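Local coordinates for DNA topoisomerase 2-associated protein PAT1 (Saccharomyces cerevisiae, PDB 4OGP) that probably activates mRNA decapping and represses translation, its C-terminal domain helping to recruit decapping factors such as Dcp2 and Lsm1-7, at residues P50-L55 with L80-N85; M54-K59 with L90-L95; I157-I162 with A230-F235; K271-L276 with S292-K297. All blocks are in the same frame, centred on the assembly; numbering follows the deposited sequence.

Contact 1 of 4, residues P50-L55 with L80-N85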
loop_
_atom_site.group_PDB
_atom_site.type_symbol
_atom_site.label_atom_id
_atom_site.label_comp_id
_atom_site.label_asym_id
_atom_site.label_seq_id
_atom_site.Cartn_x
_atom_site.Cartn_y
_atom_site.Cartn_z
ATOM N N PRO A 50 -6.345 22.780 -1.881
ATOM C CA PRO A 50 -5.104 23.124 -1.179
ATOM C C PRO A 50 -4.637 22.021 -0.240
ATOM O O PRO A 50 -3.452 21.696 -0.255
ATOM C CB PRO A 50 -5.486 24.385 -0.398
ATOM C CG PRO A 50 -6.582 24.998 -1.208
ATOM C CD PRO A 50 -7.373 23.825 -1.721
ATOM N N PHE A 51 -5.548 21.448 0.540
ATOM C CA PHE A 51 -5.190 20.384 1.480
ATOM C C PHE A 51 -4.542 19.197 0.780
ATOM O O PHE A 51 -3.586 18.596 1.289
ATOM C CB PHE A 51 -6.402 19.905 2.270
ATOM C CG PHE A 51 -6.121 18.701 3.118
ATOM C CD1 PHE A 51 -5.403 18.826 4.296
ATOM C CD2 PHE A 51 -6.550 17.443 2.728
ATOM C CE1 PHE A 51 -5.132 17.716 5.082
ATOM C CE2 PHE A 51 -6.286 16.330 3.509
ATOM C CZ PHE A 51 -5.575 16.469 4.695
ATOM N N ILE A 52 -5.088 18.872 -0.387
ATOM C CA ILE A 52 -4.588 17.816 -1.248
ATOM C C ILE A 52 -3.164 18.104 -1.716
ATOM O O ILE A 52 -2.290 17.234 -1.656
ATOM C CB ILE A 52 -5.536 17.644 -2.478
ATOM C CG1 ILE A 52 -6.887 17.077 -2.028
ATOM C CG2 ILE A 52 -4.899 16.793 -3.553
ATOM C CD1 ILE A 52 -6.787 15.992 -0.944
ATOM N N SER A 53 -2.928 19.329 -2.177
ATOM C CA SER A 53 -1.586 19.740 -2.586
ATOM C C SER A 53 -0.576 19.677 -1.422
ATOM O O SER A 53 0.581 19.324 -1.617
ATOM C CB SER A 53 -1.608 21.136 -3.215
ATOM O OG SER A 53 -2.282 21.130 -4.469
ATOM N N MET A 54 -1.024 20.012 -0.219
ATOM C CA MET A 54 -0.172 19.920 0.969
ATOM C C MET A 54 0.417 18.521 1.184
ATOM O O MET A 54 1.550 18.386 1.664
ATOM C CB MET A 54 -0.942 20.349 2.219
ATOM C CG MET A 54 -1.087 21.851 2.376
ATOM S SD MET A 54 -1.531 22.284 4.066
ATOM C CE MET A 54 -3.210 21.686 4.140
ATOM N N LEU A 55 -0.362 17.500 0.820
ATOM C CA LEU A 55 0.012 16.101 0.969
ATOM C C LEU A 55 1.190 15.699 0.103
ATOM O O LEU A 55 1.786 14.647 0.310
ATOM C CB LEU A 55 -1.173 15.190 0.644
ATOM C CG LEU A 55 -2.351 15.298 1.602
ATOM C CD1 LEU A 55 -3.350 14.203 1.315
ATOM C CD2 LEU A 55 -1.873 15.235 3.052
ATOM N N LEU A 80 -10.345 11.542 4.863
ATOM C CA LEU A 80 -10.082 10.311 4.130
ATOM C C LEU A 80 -10.928 10.209 2.861
ATOM O O LEU A 80 -10.447 9.757 1.827
ATOM C CB LEU A 80 -10.315 9.098 5.030
ATOM C CG LEU A 80 -9.381 8.996 6.230
ATOM C CD1 LEU A 80 -9.682 7.757 7.052
ATOM C CD2 LEU A 80 -7.948 8.979 5.745
ATOM N N GLN A 81 -12.186 10.638 2.943
ATOM C CA GLN A 81 -13.058 10.694 1.772
ATOM C C GLN A 81 -12.487 11.630 0.716
ATOM O O GLN A 81 -12.494 11.316 -0.482
ATOM C CB GLN A 81 -14.456 11.167 2.170
ATOM C CG GLN A 81 -15.278 10.115 2.882
ATOM C CD GLN A 81 -16.608 10.646 3.391
ATOM O OE1 GLN A 81 -16.737 11.827 3.711
ATOM N NE2 GLN A 81 -17.609 9.769 3.462
ATOM N N LYS A 82 -11.986 12.777 1.176
ATOM C CA LYS A 82 -11.397 13.773 0.293
ATOM C C LYS A 82 -10.192 13.170 -0.415
ATOM O O LYS A 82 -10.031 13.310 -1.629
ATOM C CB LYS A 82 -10.976 15.016 1.090
ATOM C CG LYS A 82 -10.403 16.137 0.232
ATOM C CD LYS A 82 -11.510 17.042 -0.291
ATOM C CE LYS A 82 -11.067 17.841 -1.509
ATOM N NZ LYS A 82 -10.965 16.990 -2.743
ATOM N N ILE A 83 -9.359 12.486 0.360
ATOM C CA ILE A 83 -8.155 11.867 -0.166
ATOM C C ILE A 83 -8.441 10.737 -1.160
ATOM O O ILE A 83 -7.901 10.727 -2.270
ATOM C CB ILE A 83 -7.305 11.320 0.968
ATOM C CG1 ILE A 83 -6.742 12.485 1.791
ATOM C CG2 ILE A 83 -6.210 10.437 0.412
ATOM C CD1 ILE A 83 -6.048 12.077 3.087
ATOM N N PHE A 84 -9.279 9.787 -0.745
ATOM C CA PHE A 84 -9.618 8.630 -1.572
ATOM C C PHE A 84 -10.146 9.065 -2.929
ATOM O O PHE A 84 -9.801 8.489 -3.955
ATOM C CB PHE A 84 -10.647 7.751 -0.868
ATOM C CG PHE A 84 -10.051 6.828 0.147
ATOM C CD1 PHE A 84 -10.762 5.742 0.615
ATOM C CD2 PHE A 84 -8.778 7.044 0.632
ATOM C CE1 PHE A 84 -10.208 4.889 1.549
ATOM C CE2 PHE A 84 -8.224 6.197 1.564
ATOM C CZ PHE A 84 -8.937 5.123 2.025
ATOM N N ASN A 85 -10.959 10.115 -2.909
ATOM C CA ASN A 85 -11.466 10.758 -4.109
ATOM C C ASN A 85 -10.394 11.123 -5.121
ATOM O O ASN A 85 -10.602 11.003 -6.325
ATOM C CB ASN A 85 -12.214 12.025 -3.718
ATOM C CG ASN A 85 -13.705 11.855 -3.779
ATOM O OD1 ASN A 85 -14.376 12.520 -4.567
ATOM N ND2 ASN A 85 -14.240 10.954 -2.956
#
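Ile83 meets Phe51, Ile52 and Leu55 mainly with the CG1-CD1 branch of its side chain. From CB the chain leaves with CG1 beside the backbone N (chi1 -68°), which puts this branch toward helix 50-54. Ile83 CG1 sits 3.8 Å from Leu55 CD1. Ile83 CG1 also comes to the edge of the Phe51 ring, near its plane, at 4.2 Å from Phe51 CE2. Ile83 CG1 is also 4.4 Å from Ile52 CD1. The tip, Ile83 CD1, returns to the same leucine methyl, 3.9 Å from Leu55 CD1. Ile83 and Leu55 cross at about a right angle. The helices belong to the all-helical ARM-repeat fold of this domain. Short helix 50-54 crosses helix 73-86 here at 73°, with the segment axes 10.6 Å apart at their closest. Ile52 also reaches the aliphatic part of Lys82. Ile52 CD1 is 3.8 Å from Lys82 CG. The lysine chain then bends at chi2 and chi4, which brings Lys82 NZ back to 4.1 Å from Ile52 CG1. The ammonium also has a long, weak ion pair with Glu86. Pro50 and Met54 also pack on helix 3-25; Leu80 and Phe84 also rest on helix 106-127.

Contact 2 of 4, residues M54-K59 with L90-L95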
loop_
_atom_site.group_PDB
_atom_site.type_symbol
_atom_site.label_atom_id
_atom_site.label_comp_id
_atom_site.label_asym_id
_atom_site.label_seq_id
_atom_site.Cartn_x
_atom_site.Cartn_y
_atom_site.Cartn_z
ATOM N N MET A 54 -1.024 20.012 -0.219
ATOM C CA MET A 54 -0.172 19.920 0.969
ATOM C C MET A 54 0.417 18.521 1.184
ATOM O O MET A 54 1.550 18.386 1.664
ATOM C CB MET A 54 -0.942 20.349 2.219
ATOM C CG MET A 54 -1.087 21.851 2.376
ATOM S SD MET A 54 -1.531 22.284 4.066
ATOM C CE MET A 54 -3.210 21.686 4.140
ATOM N N LEU A 55 -0.362 17.500 0.820
ATOM C CA LEU A 55 0.012 16.101 0.969
ATOM C C LEU A 55 1.190 15.699 0.103
ATOM O O LEU A 55 1.786 14.647 0.310
ATOM C CB LEU A 55 -1.173 15.190 0.644
ATOM C CG LEU A 55 -2.351 15.298 1.602
ATOM C CD1 LEU A 55 -3.350 14.203 1.315
ATOM C CD2 LEU A 55 -1.873 15.235 3.052
ATOM N N SER A 56 1.523 16.517 -0.883
ATOM C CA SER A 56 2.689 16.205 -1.689
ATOM C C SER A 56 3.941 16.980 -1.275
ATOM O O SER A 56 4.912 17.036 -2.006
ATOM C CB SER A 56 2.372 16.315 -3.179
ATOM O OG SER A 56 1.581 15.188 -3.547
ATOM N N PHE A 57 3.909 17.534 -0.064
ATOM C CA PHE A 57 5.091 18.096 0.584
ATOM C C PHE A 57 5.407 17.282 1.840
ATOM O O PHE A 57 4.516 16.972 2.631
ATOM C CB PHE A 57 4.854 19.556 0.964
ATOM C CG PHE A 57 4.781 20.479 -0.212
ATOM C CD1 PHE A 57 5.868 21.270 -0.558
ATOM C CD2 PHE A 57 3.631 20.555 -0.978
ATOM C CE1 PHE A 57 5.803 22.126 -1.649
ATOM C CE2 PHE A 57 3.559 21.402 -2.069
ATOM C CZ PHE A 57 4.647 22.190 -2.404
ATOM N N ASP A 58 6.672 16.926 2.009
ATOM C CA ASP A 58 7.102 16.167 3.183
ATOM C C ASP A 58 6.657 16.811 4.491
ATOM O O ASP A 58 6.151 16.130 5.370
ATOM C CB ASP A 58 8.612 15.972 3.159
ATOM C CG ASP A 58 9.062 15.264 1.908
ATOM O OD1 ASP A 58 8.333 14.339 1.470
ATOM O OD2 ASP A 58 10.116 15.637 1.351
ATOM N N LYS A 59 6.800 18.127 4.600
ATOM C CA LYS A 59 6.354 18.810 5.804
ATOM C C LYS A 59 4.834 18.781 5.951
ATOM O O LYS A 59 4.311 18.877 7.051
ATOM C CB LYS A 59 6.863 20.246 5.827
ATOM C CG LYS A 59 6.671 20.932 7.166
ATOM C CD LYS A 59 7.428 22.249 7.229
ATOM C CE LYS A 59 7.201 22.964 8.561
ATOM N NZ LYS A 59 7.998 24.227 8.640
ATOM N N LEU A 90 -2.866 12.501 -7.082
ATOM C CA LEU A 90 -1.889 13.063 -6.134
ATOM C C LEU A 90 -0.487 12.976 -6.704
ATOM O O LEU A 90 -0.114 11.944 -7.266
ATOM C CB LEU A 90 -1.920 12.293 -4.812
ATOM C CG LEU A 90 -2.859 12.766 -3.706
ATOM C CD1 LEU A 90 -4.193 13.232 -4.269
ATOM C CD2 LEU A 90 -3.064 11.645 -2.703
ATOM N N GLN A 91 0.288 14.048 -6.548
ATOM C CA GLN A 91 1.666 14.089 -7.038
ATOM C C GLN A 91 2.477 12.912 -6.526
ATOM O O GLN A 91 3.253 12.312 -7.258
ATOM C CB GLN A 91 2.349 15.397 -6.636
ATOM C CG GLN A 91 1.866 16.628 -7.405
ATOM C CD GLN A 91 2.491 16.735 -8.784
ATOM O OE1 GLN A 91 3.706 16.596 -8.934
ATOM N NE2 GLN A 91 1.662 16.962 -9.801
ATOM N N ILE A 92 2.264 12.554 -5.270
ATOM C CA ILE A 92 3.093 11.534 -4.629
ATOM C C ILE A 92 2.735 10.144 -5.154
ATOM O O ILE A 92 3.579 9.238 -5.219
ATOM C CB ILE A 92 2.963 11.599 -3.090
ATOM C CG1 ILE A 92 4.000 10.691 -2.413
ATOM C CG2 ILE A 92 1.520 11.322 -2.651
ATOM C CD1 ILE A 92 5.408 11.200 -2.587
ATOM N N ILE A 93 1.480 9.979 -5.555
ATOM C CA ILE A 93 1.048 8.720 -6.151
ATOM C C ILE A 93 1.661 8.608 -7.530
ATOM O O ILE A 93 2.053 7.528 -7.964
ATOM C CB ILE A 93 -0.484 8.644 -6.236
ATOM C CG1 ILE A 93 -1.072 8.751 -4.828
ATOM C CG2 ILE A 93 -0.925 7.360 -6.908
ATOM C CD1 ILE A 93 -0.613 7.658 -3.909
ATOM N N ILE A 94 1.766 9.743 -8.217
ATOM C CA ILE A 94 2.423 9.783 -9.517
ATOM C C ILE A 94 3.894 9.405 -9.396
ATOM O O ILE A 94 4.437 8.708 -10.257
ATOM C CB ILE A 94 2.217 11.159 -10.205
ATOM C CG1 ILE A 94 0.815 11.204 -10.837
ATOM C CG2 ILE A 94 3.272 11.410 -11.282
ATOM C CD1 ILE A 94 0.182 12.582 -10.865
ATOM N N LEU A 95 4.533 9.854 -8.313
ATOM C CA LEU A 95 5.896 9.440 -8.000
ATOM C C LEU A 95 5.954 7.951 -7.676
ATOM O O LEU A 95 6.934 7.260 -7.995
ATOM C CB LEU A 95 6.435 10.230 -6.802
ATOM C CG LEU A 95 6.968 11.647 -6.995
ATOM C CD1 LEU A 95 7.860 12.003 -5.778
ATOM C CD2 LEU A 95 7.746 11.778 -8.291
#
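Ser56 OG touches the first turn of helix 91-96. Ser56 OG accepts a weak hydrogen bond from Ile92 N, 3.2 Å away and bent, with an N-H...O angle of 128°. Ser56 OG also lies 3.2 Å from Gln91 CB. Ser56 CB is 3.6 Å from Gln91 CB. Ser56 OG also rests 3.9 Å from Ile92 CB. The serine oxygen lies beside its own backbone N (chi1 -74°), pointing at the start of the helix. Gln91 packs mainly through CB; the bend at chi2 leads its amide away. Two backbone features set the positions. A type I beta turn from Met54 to Phe57 presents Ser56. Leu90 is the N-cap residue of helix 91-96, and Ile92 N belongs to the first turn. A turn serine thus accepts from a first-turn N-H within the ARM-repeat fold, joining the turn after helix 50-54 to the start of helix 91-96. Further out, Asp58 makes a salt bridge with Lys111 of helix 106-127. Ile92 packs on Lys111 and Phe115 of that helix, and Met54 packs on helix 3-25.

Contact 3 of 4, residues I157-I162 with A230-F235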
loop_
_atom_site.group_PDB
_atom_site.type_symbol
_atom_site.label_atom_id
_atom_site.label_comp_id
_atom_site.label_asym_id
_atom_site.label_seq_id
_atom_site.Cartn_x
_atom_site.Cartn_y
_atom_site.Cartn_z
ATOM N N ILE A 157 1.804 1.978 -2.772
ATOM C CA ILE A 157 0.874 2.695 -1.920
ATOM C C ILE A 157 -0.568 2.311 -2.240
ATOM O O ILE A 157 -1.343 1.997 -1.345
ATOM C CB ILE A 157 1.069 4.234 -2.073
ATOM C CG1 ILE A 157 2.554 4.587 -1.873
ATOM C CG2 ILE A 157 0.141 4.974 -1.123
ATOM C CD1 ILE A 157 2.867 6.089 -1.631
ATOM N N GLY A 158 -0.927 2.340 -3.525
ATOM C CA GLY A 158 -2.272 1.961 -3.934
ATOM C C GLY A 158 -2.566 0.503 -3.635
ATOM O O GLY A 158 -3.614 0.162 -3.088
ATOM N N LEU A 159 -1.629 -0.364 -3.981
ATOM C CA LEU A 159 -1.771 -1.786 -3.675
ATOM C C LEU A 159 -1.993 -2.002 -2.180
ATOM O O LEU A 159 -2.980 -2.620 -1.775
ATOM C CB LEU A 159 -0.528 -2.556 -4.124
ATOM C CG LEU A 159 -0.688 -3.853 -4.911
ATOM C CD1 LEU A 159 -1.937 -3.844 -5.756
ATOM C CD2 LEU A 159 0.529 -4.029 -5.793
ATOM N N ASN A 160 -1.091 -1.475 -1.359
ATOM C CA ASN A 160 -1.217 -1.643 0.091
ATOM C C ASN A 160 -2.522 -1.108 0.640
ATOM O O ASN A 160 -3.121 -1.714 1.517
ATOM C CB ASN A 160 -0.052 -0.986 0.820
ATOM C CG ASN A 160 1.241 -1.717 0.604
ATOM O OD1 ASN A 160 1.251 -2.927 0.413
ATOM N ND2 ASN A 160 2.347 -0.983 0.624
ATOM N N LEU A 161 -2.956 0.028 0.116
ATOM C CA LEU A 161 -4.198 0.642 0.575
ATOM C C LEU A 161 -5.375 -0.288 0.321
ATOM O O LEU A 161 -6.216 -0.511 1.200
ATOM C CB LEU A 161 -4.437 1.986 -0.120
ATOM C CG LEU A 161 -5.858 2.508 0.091
ATOM C CD1 LEU A 161 -6.167 2.704 1.571
ATOM C CD2 LEU A 161 -6.095 3.789 -0.677
ATOM N N ILE A 162 -5.433 -0.829 -0.889
ATOM C CA ILE A 162 -6.479 -1.781 -1.208
ATOM C C ILE A 162 -6.440 -3.007 -0.293
ATOM O O ILE A 162 -7.474 -3.432 0.220
ATOM C CB ILE A 162 -6.444 -2.196 -2.689
ATOM C CG1 ILE A 162 -6.775 -0.985 -3.563
ATOM C CG2 ILE A 162 -7.429 -3.326 -2.945
ATOM C CD1 ILE A 162 -6.152 -1.009 -4.940
ATOM N N ALA A 230 6.869 -8.870 -1.252
ATOM C CA ALA A 230 5.915 -9.436 -0.281
ATOM C C ALA A 230 4.562 -8.728 -0.349
ATOM O O ALA A 230 3.515 -9.367 -0.234
ATOM C CB ALA A 230 6.475 -9.362 1.158
ATOM N N TYR A 231 4.592 -7.409 -0.562
ATOM C CA TYR A 231 3.368 -6.617 -0.638
ATOM C C TYR A 231 2.517 -7.007 -1.853
ATOM O O TYR A 231 1.296 -6.862 -1.837
ATOM C CB TYR A 231 3.684 -5.113 -0.662
ATOM C CG TYR A 231 4.262 -4.605 -1.970
ATOM C CD1 TYR A 231 3.501 -3.815 -2.830
ATOM C CD2 TYR A 231 5.561 -4.922 -2.346
ATOM C CE1 TYR A 231 4.028 -3.346 -4.034
ATOM C CE2 TYR A 231 6.095 -4.466 -3.538
ATOM C CZ TYR A 231 5.331 -3.676 -4.378
ATOM O OH TYR A 231 5.865 -3.243 -5.575
ATOM N N ILE A 232 3.161 -7.487 -2.908
ATOM C CA ILE A 232 2.418 -7.905 -4.099
ATOM C C ILE A 232 1.670 -9.196 -3.816
ATOM O O ILE A 232 0.481 -9.308 -4.081
ATOM C CB ILE A 232 3.335 -8.110 -5.314
ATOM C CG1 ILE A 232 4.062 -6.799 -5.665
ATOM C CG2 ILE A 232 2.515 -8.633 -6.501
ATOM C CD1 ILE A 232 5.046 -6.912 -6.840
ATOM N N TRP A 233 2.371 -10.172 -3.249
ATOM C CA TRP A 233 1.751 -11.462 -2.957
ATOM C C TRP A 233 0.719 -11.355 -1.842
ATOM O O TRP A 233 -0.242 -12.123 -1.779
ATOM C CB TRP A 233 2.821 -12.491 -2.621
ATOM C CG TRP A 233 3.683 -12.802 -3.797
ATOM C CD1 TRP A 233 4.959 -12.384 -4.008
ATOM C CD2 TRP A 233 3.323 -13.590 -4.933
ATOM N NE1 TRP A 233 5.425 -12.868 -5.199
ATOM C CE2 TRP A 233 4.439 -13.611 -5.794
ATOM C CE3 TRP A 233 2.165 -14.276 -5.311
ATOM C CZ2 TRP A 233 4.432 -14.285 -7.013
ATOM C CZ3 TRP A 233 2.159 -14.955 -6.513
ATOM C CH2 TRP A 233 3.290 -14.952 -7.355
ATOM N N GLN A 234 0.928 -10.392 -0.957
ATOM C CA GLN A 234 0.013 -10.159 0.155
ATOM C C GLN A 234 -1.310 -9.647 -0.407
ATOM O O GLN A 234 -2.394 -10.094 -0.014
ATOM C CB GLN A 234 0.628 -9.142 1.133
ATOM C CG GLN A 234 -0.288 -8.747 2.278
ATOM C CD GLN A 234 -0.790 -9.952 3.063
ATOM O OE1 GLN A 234 -0.059 -10.531 3.878
ATOM N NE2 GLN A 234 -2.039 -10.340 2.818
ATOM N N PHE A 235 -1.201 -8.702 -1.334
ATOM C CA PHE A 235 -2.350 -8.197 -2.075
ATOM C C PHE A 235 -3.141 -9.303 -2.783
ATOM O O PHE A 235 -4.367 -9.304 -2.752
ATOM C CB PHE A 235 -1.930 -7.154 -3.116
ATOM C CG PHE A 235 -3.028 -6.808 -4.073
ATOM C CD1 PHE A 235 -4.059 -5.974 -3.681
ATOM C CD2 PHE A 235 -3.052 -7.346 -5.367
ATOM C CE1 PHE A 235 -5.089 -5.664 -4.563
ATOM C CE2 PHE A 235 -4.067 -7.044 -6.240
ATOM C CZ PHE A 235 -5.088 -6.202 -5.853
#
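Helices 156-170 and 230-241 run in broadly the same direction here. Their segment axes cross at 38° and approach to 9.5 Å. The closest backbone pairs are Leu159 with Phe235 and Asn160 with Tyr231. Leu159 contributes the largest share of the contact, followed by Phe235. Leu159 CD1 stands over the centre of the Phe235 ring, 3.5 Å from the centroid and 8° off the normal, a CH-pi contact. With CG anti to its backbone N, Phe235 reaches toward helix 156-170, and its second torsion turns a face to Leu159 CD1. The edge of that ring meets a second residue, as Ile162 CG2 lies near the ring plane at 3.7 Å from Phe235 CE1. The other leucine branch, Leu159 CD2, is 4.0 Å from Tyr231 CE1. Asn160 OD1 comes to 3.4 Å from Tyr231 CB, with the amide plane 69° from the ring. Asn160 ND2 bonds to Gln116 of helix 106-127, which helps fix the amide. Tyr231 also has a cation-pi contact with Lys156. The contact joins two helices of the ARM-repeat fold near the centre of the chain. Cohesion between these segments therefore rests mainly on shape fit and dispersion, while the amide nitrogen of Asn160 is engaged by Gln116.

Contact 4 of 4, residues K271-L276 with S292-K297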
loop_
_atom_site.group_PDB
_atom_site.type_symbol
_atom_site.label_atom_id
_atom_site.label_comp_id
_atom_site.label_asym_id
_atom_site.label_seq_id
_atom_site.Cartn_x
_atom_site.Cartn_y
_atom_site.Cartn_z
ATOM N N LYS A 271 20.200 -24.054 -5.657
ATOM C CA LYS A 271 21.422 -24.647 -6.199
ATOM C C LYS A 271 22.670 -23.867 -5.819
ATOM O O LYS A 271 23.683 -24.454 -5.430
ATOM C CB LYS A 271 21.343 -24.786 -7.723
ATOM C CG LYS A 271 20.358 -25.853 -8.175
ATOM C CD LYS A 271 20.235 -25.929 -9.689
ATOM C CE LYS A 271 19.371 -27.121 -10.100
ATOM N NZ LYS A 271 18.108 -27.213 -9.300
ATOM N N LYS A 272 22.609 -22.548 -5.949
ATOM C CA LYS A 272 23.733 -21.713 -5.536
ATOM C C LYS A 272 24.030 -21.940 -4.050
ATOM O O LYS A 272 25.183 -22.019 -3.653
ATOM C CB LYS A 272 23.451 -20.235 -5.817
ATOM C CG LYS A 272 24.699 -19.367 -5.907
ATOM C CD LYS A 272 25.496 -19.639 -7.181
ATOM C CE LYS A 272 26.817 -18.875 -7.192
ATOM N NZ LYS A 272 27.579 -19.047 -8.471
ATOM N N GLU A 273 22.983 -22.062 -3.239
ATOM C CA GLU A 273 23.140 -22.375 -1.825
ATOM C C GLU A 273 23.889 -23.688 -1.614
ATOM O O GLU A 273 24.802 -23.763 -0.796
ATOM C CB GLU A 273 21.782 -22.442 -1.131
ATOM C CG GLU A 273 21.830 -23.080 0.252
ATOM C CD GLU A 273 20.458 -23.200 0.861
ATOM O OE1 GLU A 273 19.477 -22.795 0.196
ATOM O OE2 GLU A 273 20.356 -23.705 1.993
ATOM N N LYS A 274 23.499 -24.710 -2.374
ATOM C CA LYS A 274 24.088 -26.041 -2.280
ATOM C C LYS A 274 25.559 -26.053 -2.645
ATOM O O LYS A 274 26.327 -26.850 -2.112
ATOM C CB LYS A 274 23.358 -27.028 -3.194
ATOM C CG LYS A 274 21.946 -27.406 -2.762
ATOM C CD LYS A 274 21.248 -28.203 -3.875
ATOM C CE LYS A 274 19.840 -28.625 -3.488
ATOM N NZ LYS A 274 19.857 -29.673 -2.434
ATOM N N GLU A 275 25.957 -25.182 -3.560
ATOM C CA GLU A 275 27.352 -25.145 -3.985
ATOM C C GLU A 275 28.241 -24.339 -3.025
ATOM O O GLU A 275 29.444 -24.589 -2.925
ATOM C CB GLU A 275 27.482 -24.606 -5.412
ATOM C CG GLU A 275 27.395 -23.096 -5.507
ATOM C CD GLU A 275 28.165 -22.529 -6.687
ATOM O OE1 GLU A 275 27.594 -22.457 -7.800
ATOM O OE2 GLU A 275 29.342 -22.149 -6.494
ATOM N N LEU A 276 27.650 -23.382 -2.317
ATOM C CA LEU A 276 28.396 -22.589 -1.337
ATOM C C LEU A 276 28.443 -23.257 0.037
ATOM O O LEU A 276 29.358 -23.016 0.819
ATOM C CB LEU A 276 27.772 -21.203 -1.187
ATOM C CG LEU A 276 28.392 -20.054 -1.980
ATOM C CD1 LEU A 276 28.734 -20.474 -3.398
ATOM C CD2 LEU A 276 27.437 -18.878 -1.976
ATOM N N SER A 292 22.584 -14.485 2.483
ATOM C CA SER A 292 21.717 -13.704 1.623
ATOM C C SER A 292 20.873 -14.611 0.718
ATOM O O SER A 292 19.662 -14.441 0.594
ATOM C CB SER A 292 22.576 -12.764 0.767
ATOM O OG SER A 292 21.762 -11.911 -0.001
ATOM N N ILE A 293 21.533 -15.568 0.081
ATOM C CA ILE A 293 20.871 -16.534 -0.790
ATOM C C ILE A 293 19.764 -17.283 -0.053
ATOM O O ILE A 293 18.618 -17.375 -0.531
ATOM C CB ILE A 293 21.896 -17.524 -1.356
ATOM C CG1 ILE A 293 22.796 -16.796 -2.353
ATOM C CG2 ILE A 293 21.197 -18.745 -2.003
ATOM C CD1 ILE A 293 24.093 -17.515 -2.651
ATOM N N ILE A 294 20.106 -17.779 1.136
ATOM C CA ILE A 294 19.186 -18.555 1.950
ATOM C C ILE A 294 17.983 -17.721 2.369
ATOM O O ILE A 294 16.834 -18.141 2.219
ATOM C CB ILE A 294 19.908 -19.128 3.212
ATOM C CG1 ILE A 294 20.882 -20.240 2.818
ATOM C CG2 ILE A 294 18.897 -19.629 4.245
ATOM C CD1 ILE A 294 21.851 -20.624 3.970
ATOM N N TYR A 295 18.255 -16.524 2.868
ATOM C CA TYR A 295 17.207 -15.613 3.308
ATOM C C TYR A 295 16.243 -15.313 2.173
ATOM O O TYR A 295 15.030 -15.274 2.371
ATOM C CB TYR A 295 17.804 -14.283 3.791
ATOM C CG TYR A 295 16.766 -13.189 3.946
ATOM C CD1 TYR A 295 15.909 -13.168 5.043
ATOM C CD2 TYR A 295 16.634 -12.184 2.992
ATOM C CE1 TYR A 295 14.948 -12.174 5.181
ATOM C CE2 TYR A 295 15.684 -11.186 3.124
ATOM C CZ TYR A 295 14.845 -11.185 4.215
ATOM O OH TYR A 295 13.903 -10.188 4.345
ATOM N N ASN A 296 16.791 -15.071 0.992
ATOM C CA ASN A 296 15.957 -14.683 -0.150
ATOM C C ASN A 296 15.188 -15.852 -0.761
ATOM O O ASN A 296 14.053 -15.698 -1.180
ATOM C CB ASN A 296 16.783 -13.950 -1.209
ATOM C CG ASN A 296 16.978 -12.498 -0.867
ATOM O OD1 ASN A 296 16.084 -11.683 -1.082
ATOM N ND2 ASN A 296 18.148 -12.163 -0.312
ATOM N N LYS A 297 15.805 -17.028 -0.764
ATOM C CA LYS A 297 15.117 -18.244 -1.168
ATOM C C LYS A 297 13.872 -18.479 -0.329
ATOM O O LYS A 297 12.772 -18.702 -0.861
ATOM C CB LYS A 297 16.057 -19.437 -1.026
ATOM C CG LYS A 297 15.504 -20.729 -1.596
ATOM C CD LYS A 297 16.307 -21.918 -1.098
ATOM C CE LYS A 297 16.185 -22.058 0.410
ATOM N NZ LYS A 297 17.059 -23.154 0.885
#
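The C-terminal helical hairpin of the domain pairs helix 256-277 with the long helix 284-310. At this point the segments run nearly antiparallel, at 150°, with axes 9.5 Å apart. The main polar tie is a salt bridge between Glu273 OE1 and Lys297 NZ. It is modelled very short, and its exact length is doubtful. Glu273 uses the syn lone pair of OE1, on the side of its other oxygen. The glutamate chain leaves with CG opposite the backbone N (chi1 166°) and stays extended beyond CG, which carries the carboxylate across to the lysine. Lys297 bends at chi3 and meets it at about a right angle. The carboxylate lies across Ile294, with Glu273 CD 3.6 Å from Ile294 CG1. Ile293 forms the apolar part of the contact. Ile293 CG2 meets Glu273 CB at 3.8 Å. Ile293 CD1 touches Leu276 CD2 at 3.7 Å and Lys272 CG at 3.8 Å. Lys272 then turns its end away toward Glu275, in a weak salt bridge. Leu269 and Leu290 continue the apolar packing along the hairpin. A bound MES molecule, probably from the crystallisation liquor, lies close to the side chain of Lys297. Glu273 and Gln270 both give the buried Lys297 NZ a partner from helix 256-277. The low exposure of Lys297 would probably strengthen its pairing with the partly exposed Glu273.

Contacts 1 and 2 are neighbours, with centres about 10 Å apart. They share Met54 and Leu55, and Ile52 CG2 packs 3.7 Å from Leu90 CD1 between them. Contact 3 comes later in the chain, about 21 Å from contact 1 and 19 Å from contact 2, centre to centre. It still touches both, through Phe84 on Leu161 and Ile93 on Ile157. Contact 4 follows last, about 27 Å from contact 3 between centres, with nearest atoms about 8 Å apart. Contacts 1 and 4 lie on opposite sides of the chain's centre. The series thus follows the helical domain from its N-terminal part through the middle to the C-terminal hairpin, consistent with an elongated scaffold of the ARM-repeat fold.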